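Long-range contacts in rhamnogalacturonan endolyase YesW (Bacillus subtilis, PDB 2ZUX), which cleaves the backbone of type-I rhamnogalacturonan in plant cell-wall pectin internally by an eliminative, metal-dependent reaction, releasing oligosaccharides: residues E6-G11 and L538-H543; M182-D187 and Y547-A552; N327-D332 and I551-I556. One frame throughout, in Å; residues are numbered along the deposited sequence.

Interaction 1 of 3, residues E6-G11 and L538-H543; sequences EALNRG and LYTLMH
Leu8 and His543 reach across this contact from opposite directions and meet where CD1 of Leu8 lies 3.7 Å from CE1 of His543. The methyl approaches the imidazole obliquely. Leu8 CG sits anti to its own carbonyl carbon (chi1 -67°), which sends the CD1 branch into the angle between the 3-10 turn 541-543 and the imidazole. There the same methyl also packs on the first carbon of the Met542 side chain, CD1 to CB 4.2 Å, and on CG2 of Thr540 at the same separation. The CD1 branch thus makes most of the apolar contact.

The polar part runs through two waters, both lying near the plane of the imidazole at its edge. Water 1 is held at three points: it accepts from Glu6 N, donates to Glu6 OE1 at 2.7 Å and donates to Met542 O at 2.8 Å, so the backbone and carboxylate of Glu6 are tied to the carbonyl of the turn. Water 2 accepts a hydrogen bond from Leu8 N at 2.8 Å and stands 3.3 Å from NE2 of His543, a longer bond that links backbone to ring. Within 538-543 the turn is closed by His543 N bonding to Thr540 O.

The carboxylate of Glu6 has further partners, the hydroxyl of Tyr128 at OE1 and the guanidinium of Arg548 at OE2, while Thr540 OG1 bonds to Asp506, a calcium ligand. The loop 6-11, between strands 3-4 and 13-17 in the N-terminal beta-sheet region, is thereby joined to the loop that follows strand 524-528 of the propeller region. Met542 carries the packing onward: its side chain rests on Tyr547, Arg548 and Ile551 of helix 547-553, a few residues downstream of the turn.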
# COMPACT_ATOMS: atom_id res chain seq x y z
N GLU A 6 -11.23 4.94 9.52
CA GLU A 6 -10.79 6.28 9.90
C GLU A 6 -11.88 7.32 9.76
O GLU A 6 -12.62 7.33 8.78
CB GLU A 6 -9.57 6.69 9.07
CG GLU A 6 -8.31 5.95 9.48
CD GLU A 6 -7.34 5.68 8.34
OE1 GLU A 6 -7.78 5.54 7.18
OE2 GLU A 6 -6.12 5.57 8.62
N ALA A 7 -11.97 8.20 10.75
CA ALA A 7 -12.77 9.41 10.61
C ALA A 7 -12.02 10.37 9.69
O ALA A 7 -10.97 10.90 10.05
CB ALA A 7 -13.03 10.05 11.98
N LEU A 8 -12.55 10.54 8.48
CA LEU A 8 -11.90 11.36 7.47
C LEU A 8 -12.65 12.66 7.28
O LEU A 8 -13.88 12.71 7.40
CB LEU A 8 -11.80 10.60 6.14
CG LEU A 8 -10.86 9.38 6.13
CD1 LEU A 8 -10.89 8.68 4.78
CD2 LEU A 8 -9.41 9.74 6.51
N ASN A 9 -11.91 13.73 6.98
CA ASN A 9 -12.54 14.99 6.63
C ASN A 9 -13.03 14.92 5.18
O ASN A 9 -13.00 13.86 4.56
CB ASN A 9 -11.64 16.20 6.96
CG ASN A 9 -10.47 16.38 5.99
OD1 ASN A 9 -10.37 15.70 4.96
ND2 ASN A 9 -9.59 17.33 6.31
N ARG A 10 -13.48 16.04 4.62
CA ARG A 10 -14.09 16.01 3.30
C ARG A 10 -13.08 15.71 2.19
O ARG A 10 -13.47 15.32 1.08
CB ARG A 10 -14.82 17.34 3.05
CG ARG A 10 -15.68 17.41 1.79
CD ARG A 10 -16.61 16.21 1.65
NE ARG A 10 -17.62 16.16 2.70
CZ ARG A 10 -18.47 15.16 2.89
NH1 ARG A 10 -18.44 14.09 2.10
NH2 ARG A 10 -19.37 15.23 3.87
N GLY A 11 -11.79 15.86 2.48
CA GLY A 11 -10.74 15.64 1.49
C GLY A 11 -10.85 16.59 0.32
O GLY A 11 -10.42 16.28 -0.79
N LEU A 538 -18.00 7.22 -6.12
CA LEU A 538 -17.79 6.01 -5.33
C LEU A 538 -17.29 6.41 -3.97
O LEU A 538 -16.66 7.46 -3.83
CB LEU A 538 -16.79 5.07 -6.00
CG LEU A 538 -17.28 4.31 -7.23
CD1 LEU A 538 -16.97 5.05 -8.52
CD2 LEU A 538 -16.66 2.92 -7.26
N TYR A 539 -17.57 5.59 -2.96
CA TYR A 539 -17.04 5.84 -1.62
C TYR A 539 -15.53 5.95 -1.67
O TYR A 539 -14.86 5.24 -2.42
CB TYR A 539 -17.43 4.72 -0.66
CG TYR A 539 -18.89 4.76 -0.30
CD1 TYR A 539 -19.38 5.75 0.54
CD2 TYR A 539 -19.79 3.82 -0.81
CE1 TYR A 539 -20.72 5.81 0.87
CE2 TYR A 539 -21.14 3.88 -0.48
CZ TYR A 539 -21.59 4.88 0.36
OH TYR A 539 -22.93 4.94 0.69
N THR A 540 -14.98 6.86 -0.87
CA THR A 540 -13.53 6.99 -0.80
C THR A 540 -12.91 5.61 -0.61
O THR A 540 -13.39 4.79 0.19
CB THR A 540 -13.06 7.99 0.28
OG1 THR A 540 -11.63 8.05 0.26
CG2 THR A 540 -13.52 7.59 1.68
N LEU A 541 -11.86 5.33 -1.37
CA LEU A 541 -11.30 3.98 -1.38
C LEU A 541 -10.68 3.59 -0.04
O LEU A 541 -10.59 2.41 0.29
CB LEU A 541 -10.31 3.82 -2.53
CG LEU A 541 -10.83 4.19 -3.93
CD1 LEU A 541 -9.77 3.89 -4.98
CD2 LEU A 541 -12.15 3.46 -4.25
N MET A 542 -10.30 4.60 0.75
CA MET A 542 -9.75 4.36 2.08
C MET A 542 -10.80 3.87 3.07
O MET A 542 -10.46 3.49 4.19
CB MET A 542 -9.06 5.63 2.59
CG MET A 542 -7.84 6.01 1.75
SD MET A 542 -6.55 4.76 1.62
CE MET A 542 -5.50 5.26 2.99
N HIS A 543 -12.07 3.89 2.66
CA HIS A 543 -13.14 3.28 3.46
C HIS A 543 -13.55 1.89 2.96
O HIS A 543 -14.51 1.30 3.45
CB HIS A 543 -14.37 4.20 3.52
CG HIS A 543 -14.25 5.34 4.48
ND1 HIS A 543 -13.32 5.39 5.50
CD2 HIS A 543 -15.00 6.45 4.59
CE1 HIS A 543 -13.50 6.51 6.18
NE2 HIS A 543 -14.52 7.16 5.66
O HOH W 1 -9.99 4.03 6.91
O HOH W 2 -15.11 9.69 7.68

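Interaction 2 of 3, residues M182-D187 and Y547-A552. With CA (calcium ion), chain G.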
# COMPACT_ATOMS: atom_id res chain seq x y z
N MET A 182 4.41 -0.46 9.28
CA MET A 182 2.96 -0.43 9.32
C MET A 182 2.49 0.85 9.98
O MET A 182 2.92 1.19 11.09
CB MET A 182 2.41 -1.64 10.08
CG MET A 182 2.52 -2.94 9.30
SD MET A 182 1.61 -2.91 7.73
CE MET A 182 2.96 -2.95 6.55
N VAL A 183 1.61 1.55 9.29
CA VAL A 183 1.04 2.79 9.81
C VAL A 183 -0.46 2.58 9.94
O VAL A 183 -1.14 2.32 8.94
CB VAL A 183 1.35 4.00 8.89
CG1 VAL A 183 0.80 5.29 9.50
CG2 VAL A 183 2.85 4.11 8.63
N TYR A 184 -0.99 2.69 11.15
CA TYR A 184 -2.39 2.37 11.36
C TYR A 184 -2.79 2.77 12.76
O TYR A 184 -1.97 2.78 13.67
CB TYR A 184 -2.65 0.86 11.17
CG TYR A 184 -4.00 0.59 10.56
CD1 TYR A 184 -4.19 0.67 9.19
CD2 TYR A 184 -5.11 0.27 11.36
CE1 TYR A 184 -5.42 0.44 8.62
CE2 TYR A 184 -6.36 0.05 10.79
CZ TYR A 184 -6.51 0.13 9.41
OH TYR A 184 -7.73 -0.07 8.81
N ASP A 185 -4.08 3.08 12.92
CA ASP A 185 -4.64 3.28 14.25
C ASP A 185 -4.94 1.91 14.85
O ASP A 185 -6.07 1.41 14.74
CB ASP A 185 -5.90 4.15 14.19
CG ASP A 185 -6.51 4.41 15.55
OD1 ASP A 185 -5.83 4.17 16.57
OD2 ASP A 185 -7.68 4.84 15.56
N LEU A 186 -3.93 1.30 15.46
CA LEU A 186 -4.05 -0.05 16.01
C LEU A 186 -4.95 -0.14 17.22
O LEU A 186 -5.62 -1.15 17.41
CB LEU A 186 -2.66 -0.61 16.37
CG LEU A 186 -1.79 -1.05 15.19
CD1 LEU A 186 -0.34 -1.23 15.66
CD2 LEU A 186 -2.31 -2.32 14.56
N ASP A 187 -4.94 0.90 18.06
CA ASP A 187 -5.69 0.84 19.33
C ASP A 187 -7.08 1.49 19.28
O ASP A 187 -7.86 1.34 20.23
CB ASP A 187 -4.86 1.36 20.52
CG ASP A 187 -4.47 2.82 20.39
OD1 ASP A 187 -4.85 3.48 19.40
OD2 ASP A 187 -3.78 3.32 21.30
N TYR A 547 -8.95 -2.29 0.16
CA TYR A 547 -8.12 -1.22 -0.36
C TYR A 547 -7.31 -0.56 0.75
O TYR A 547 -6.11 -0.33 0.60
CB TYR A 547 -8.98 -0.18 -1.10
CG TYR A 547 -8.16 0.87 -1.81
CD1 TYR A 547 -7.87 0.76 -3.16
CD2 TYR A 547 -7.67 1.98 -1.12
CE1 TYR A 547 -7.10 1.73 -3.82
CE2 TYR A 547 -6.91 2.94 -1.75
CZ TYR A 547 -6.65 2.82 -3.09
OH TYR A 547 -5.90 3.80 -3.69
N ARG A 548 -7.97 -0.22 1.86
CA ARG A 548 -7.28 0.47 2.95
C ARG A 548 -6.11 -0.36 3.46
O ARG A 548 -5.03 0.17 3.77
CB ARG A 548 -8.24 0.79 4.10
CG ARG A 548 -7.59 1.45 5.32
CD ARG A 548 -7.00 2.78 4.92
NE ARG A 548 -6.21 3.46 5.95
CZ ARG A 548 -4.89 3.34 6.11
NH1 ARG A 548 -4.19 2.48 5.37
NH2 ARG A 548 -4.27 4.06 7.04
N LEU A 549 -6.33 -1.66 3.55
CA LEU A 549 -5.27 -2.56 4.00
C LEU A 549 -4.15 -2.66 2.96
O LEU A 549 -2.99 -2.78 3.34
CB LEU A 549 -5.83 -3.95 4.36
CG LEU A 549 -6.89 -3.91 5.46
CD1 LEU A 549 -7.38 -5.32 5.75
CD2 LEU A 549 -6.36 -3.27 6.74
N GLY A 550 -4.50 -2.60 1.68
CA GLY A 550 -3.50 -2.54 0.61
C GLY A 550 -2.59 -1.33 0.70
O GLY A 550 -1.38 -1.43 0.43
N ILE A 551 -3.14 -0.19 1.10
CA ILE A 551 -2.31 1.00 1.27
C ILE A 551 -1.33 0.77 2.43
O ILE A 551 -0.16 1.12 2.32
CB ILE A 551 -3.15 2.28 1.46
CG1 ILE A 551 -4.07 2.50 0.25
CG2 ILE A 551 -2.25 3.48 1.71
CD1 ILE A 551 -3.38 2.40 -1.12
N ALA A 552 -1.79 0.13 3.50
CA ALA A 552 -0.89 -0.17 4.61
C ALA A 552 0.27 -1.07 4.20
O ALA A 552 1.38 -0.86 4.67
CB ALA A 552 -1.66 -0.75 5.80
CA CA G . -4.01 5.04 17.94
O HOH W 3 2.02 1.08 6.40
O HOH W 4 -1.51 2.78 6.27
O HOH W 5 -2.95 6.55 19.55
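Tyr184 overlaps the guanidinium of Arg548, with ring atom CE1 3.9 Å above the centre of the guanidinium plane. The two planes are 52° apart, so only that side of the ring leans over the charged group and the pair is not a parallel stack. The phenol end runs on past the aliphatic part of the arginine, OH to CG 3.8 Å, and its hydroxyl bonds to Tyr274. Leu549 crosses it, with CD2 near Tyr184 CE1.

Arg548 CG is anti to the backbone N and the chain bends at chi2 (62°), which brings one face of the guanidinium under the CE1 side of the ring. From there NH1 donates a hydrogen bond to water 4, which itself donates to Val183 O at 2.7 Å, while NH2 forms a salt bridge with Glu6. A leucine in its place would probably leave Glu6 without this counter-charge and water 4 without its donor.

Strand 182-184 is an edge strand of its four-stranded antiparallel propeller blade, on the side facing the helix, and helix 547-552 runs against it at 138°, the short axes 9.0 Å apart. A second bridge joins them: water 3 accepts from Val183 N and donates to Ala552 O at 2.7 Å. Beside it SD of Met182 packs on Ala552 CB at 4.4 Å. Beyond the strand, Asp185 OD1 and Asp187 OD1 bind calcium, the latter at 2.3 Å, and Asp189, the carbonyl of Lys191 and Glu193 complete the protein ligands.

Interaction 3 of 3, residues N327-D332 and I551-I556; sequences NLSIAD and IAWQNI. With CA (calcium ion), chain L; CA (calcium ion), chain D.
Water 6 is gripped from both sides of this contact: it accepts from the backbone N of Ile330 at 2.8 Å and from NE1 of Trp553 at 3.0 Å. It lies in the plane of the indole, at its edge, so the N-H of the ring is used without any direct bond to the strand.

The face of the same indole is met by a carbonyl. Leu328 O stands 3.5 Å above the ring plane, over its centre, and CE2 of Trp553 is the ring atom closest to it. Trp553 CG lies between the backbone N and the carbonyl carbon (chi1 55°), and this torsion helps lay the indole along 328-330, with one face under the carbonyl.

Aliphatic groups cluster near the pyrrole carbon CD1 of Trp553. CD1 of Leu328 and CG1 of Ile330 each come within 3.9 Å of it, Leu328 slanting across the tryptophan, Ile330 and the tryptophan running past each other in opposite directions. Leu328 also meets Ile556 at about a right angle, with Leu328 CG 3.7 Å from Ile556 CD1. Ile556 is brought back toward the strand by a type I turn, Trp553 to Ile556, closed by Ile556 N bonding to Trp553 O.

Both segments also carry a calcium ligand. Beyond the strand, Asp332 OD1 holds one calcium at 2.3 Å together with Asp334, Asp336, the carbonyl of Lys338 and Glu340. Just before Ile556, the carbonyl of Asn555 binds another, which Asp116, Ala557 and Asn559 share. Strand 329-331 is an edge strand of its four-stranded antiparallel blade, on the side facing the helix, and its packing against the end of helix 547-553 fits a beta-propeller whose blade edge faces a central helix, with an aspartate-rich calcium loop following the strand.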
# COMPACT_ATOMS: atom_id res chain seq x y z
N ASN A 327 5.66 -10.14 -1.23
CA ASN A 327 4.47 -9.33 -1.01
C ASN A 327 3.39 -10.25 -0.47
O ASN A 327 3.53 -11.47 -0.48
CB ASN A 327 4.02 -8.56 -2.28
CG ASN A 327 4.41 -9.24 -3.58
OD1 ASN A 327 5.29 -8.76 -4.32
ND2 ASN A 327 3.75 -10.34 -3.89
N LEU A 328 2.32 -9.66 0.04
CA LEU A 328 1.17 -10.41 0.54
C LEU A 328 -0.09 -9.58 0.32
O LEU A 328 -0.01 -8.40 -0.05
CB LEU A 328 1.35 -10.80 2.02
CG LEU A 328 1.75 -9.76 3.06
CD1 LEU A 328 0.68 -8.70 3.29
CD2 LEU A 328 2.08 -10.45 4.37
N SER A 329 -1.25 -10.19 0.52
CA SER A 329 -2.52 -9.47 0.53
C SER A 329 -3.29 -9.86 1.78
O SER A 329 -3.00 -10.89 2.40
CB SER A 329 -3.38 -9.82 -0.69
OG SER A 329 -2.68 -9.65 -1.91
N ILE A 330 -4.27 -9.03 2.13
CA ILE A 330 -5.11 -9.27 3.30
C ILE A 330 -6.55 -9.02 2.90
O ILE A 330 -6.87 -7.95 2.37
CB ILE A 330 -4.77 -8.30 4.46
CG1 ILE A 330 -3.28 -8.29 4.77
CG2 ILE A 330 -5.61 -8.64 5.70
CD1 ILE A 330 -2.78 -9.51 5.47
N ALA A 331 -7.42 -9.99 3.16
CA ALA A 331 -8.82 -9.85 2.77
C ALA A 331 -9.66 -10.88 3.50
O ALA A 331 -9.17 -11.96 3.84
CB ALA A 331 -8.99 -10.03 1.26
N ASP A 332 -10.93 -10.57 3.69
CA ASP A 332 -11.88 -11.56 4.16
C ASP A 332 -12.29 -12.39 2.95
O ASP A 332 -13.09 -11.95 2.13
CB ASP A 332 -13.09 -10.89 4.81
CG ASP A 332 -14.17 -11.89 5.20
OD1 ASP A 332 -13.87 -13.10 5.30
OD2 ASP A 332 -15.32 -11.46 5.42
N ILE A 551 -3.14 -0.19 1.10
CA ILE A 551 -2.31 1.00 1.27
C ILE A 551 -1.33 0.77 2.43
O ILE A 551 -0.16 1.12 2.32
CB ILE A 551 -3.15 2.28 1.46
CG1 ILE A 551 -4.07 2.50 0.25
CG2 ILE A 551 -2.25 3.48 1.71
CD1 ILE A 551 -3.38 2.40 -1.12
N ALA A 552 -1.79 0.13 3.50
CA ALA A 552 -0.89 -0.17 4.61
C ALA A 552 0.27 -1.07 4.20
O ALA A 552 1.38 -0.86 4.67
CB ALA A 552 -1.66 -0.75 5.80
N TRP A 553 0.03 -2.07 3.34
CA TRP A 553 1.14 -2.94 2.92
C TRP A 553 1.82 -2.53 1.62
O TRP A 553 2.74 -3.22 1.18
CB TRP A 553 0.79 -4.45 2.92
CG TRP A 553 -0.41 -4.91 2.12
CD1 TRP A 553 -1.52 -5.51 2.64
CD2 TRP A 553 -0.61 -4.89 0.68
NE1 TRP A 553 -2.39 -5.85 1.64
CE2 TRP A 553 -1.87 -5.46 0.43
CE3 TRP A 553 0.14 -4.41 -0.41
CZ2 TRP A 553 -2.40 -5.59 -0.86
CZ3 TRP A 553 -0.39 -4.52 -1.69
CH2 TRP A 553 -1.66 -5.11 -1.90
N GLN A 554 1.42 -1.41 1.02
CA GLN A 554 2.01 -1.04 -0.26
C GLN A 554 3.54 -0.97 -0.22
O GLN A 554 4.22 -1.42 -1.15
CB GLN A 554 1.44 0.27 -0.81
CG GLN A 554 1.86 0.50 -2.27
CD GLN A 554 1.15 1.68 -2.88
OE1 GLN A 554 1.79 2.65 -3.31
NE2 GLN A 554 -0.18 1.63 -2.90
N ASN A 555 4.08 -0.44 0.87
CA ASN A 555 5.54 -0.30 0.97
C ASN A 555 6.28 -1.62 1.01
O ASN A 555 7.45 -1.67 0.68
CB ASN A 555 5.95 0.56 2.18
CG ASN A 555 5.70 -0.12 3.52
OD1 ASN A 555 4.63 0.05 4.13
ND2 ASN A 555 6.68 -0.83 4.01
N ILE A 556 5.63 -2.68 1.49
CA ILE A 556 6.41 -3.84 1.87
C ILE A 556 7.11 -4.50 0.70
O ILE A 556 6.53 -4.67 -0.40
CB ILE A 556 5.64 -4.86 2.73
CG1 ILE A 556 4.71 -5.71 1.88
CG2 ILE A 556 4.93 -4.15 3.89
CD1 ILE A 556 4.02 -6.81 2.67
CA CA L . -12.68 -14.36 6.77
CA CA D . 9.23 -1.69 -0.78
O HOH W 6 -5.10 -6.71 0.82
O HOH W 7 11.29 -1.57 -1.83
O HOH W 8 10.44 -2.25 1.20

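In the fold
Helix 547-553 is common to interactions 2 and 3, which share Ile551 and Ala552 and have centres about 9 Å apart; strands 182-184 and 329-331, from different propeller sheets, both pack on it. Met182 ties them together, its CE 3.5 Å from CG2 of Ile556. Interaction 1 lies farther out, its centre about 14 Å from that of interaction 2, yet a salt bridge of 2.9 Å joins Glu6 OE2 to Arg548 NH2, and Met542 SD packs 3.6 Å from Ile551 CG1. Interaction 3 comes near the substrate region: the side chain of Asn327 is about 4 Å from that of substrate-binding Tyr558 and about 11 Å from a bound rhamnose.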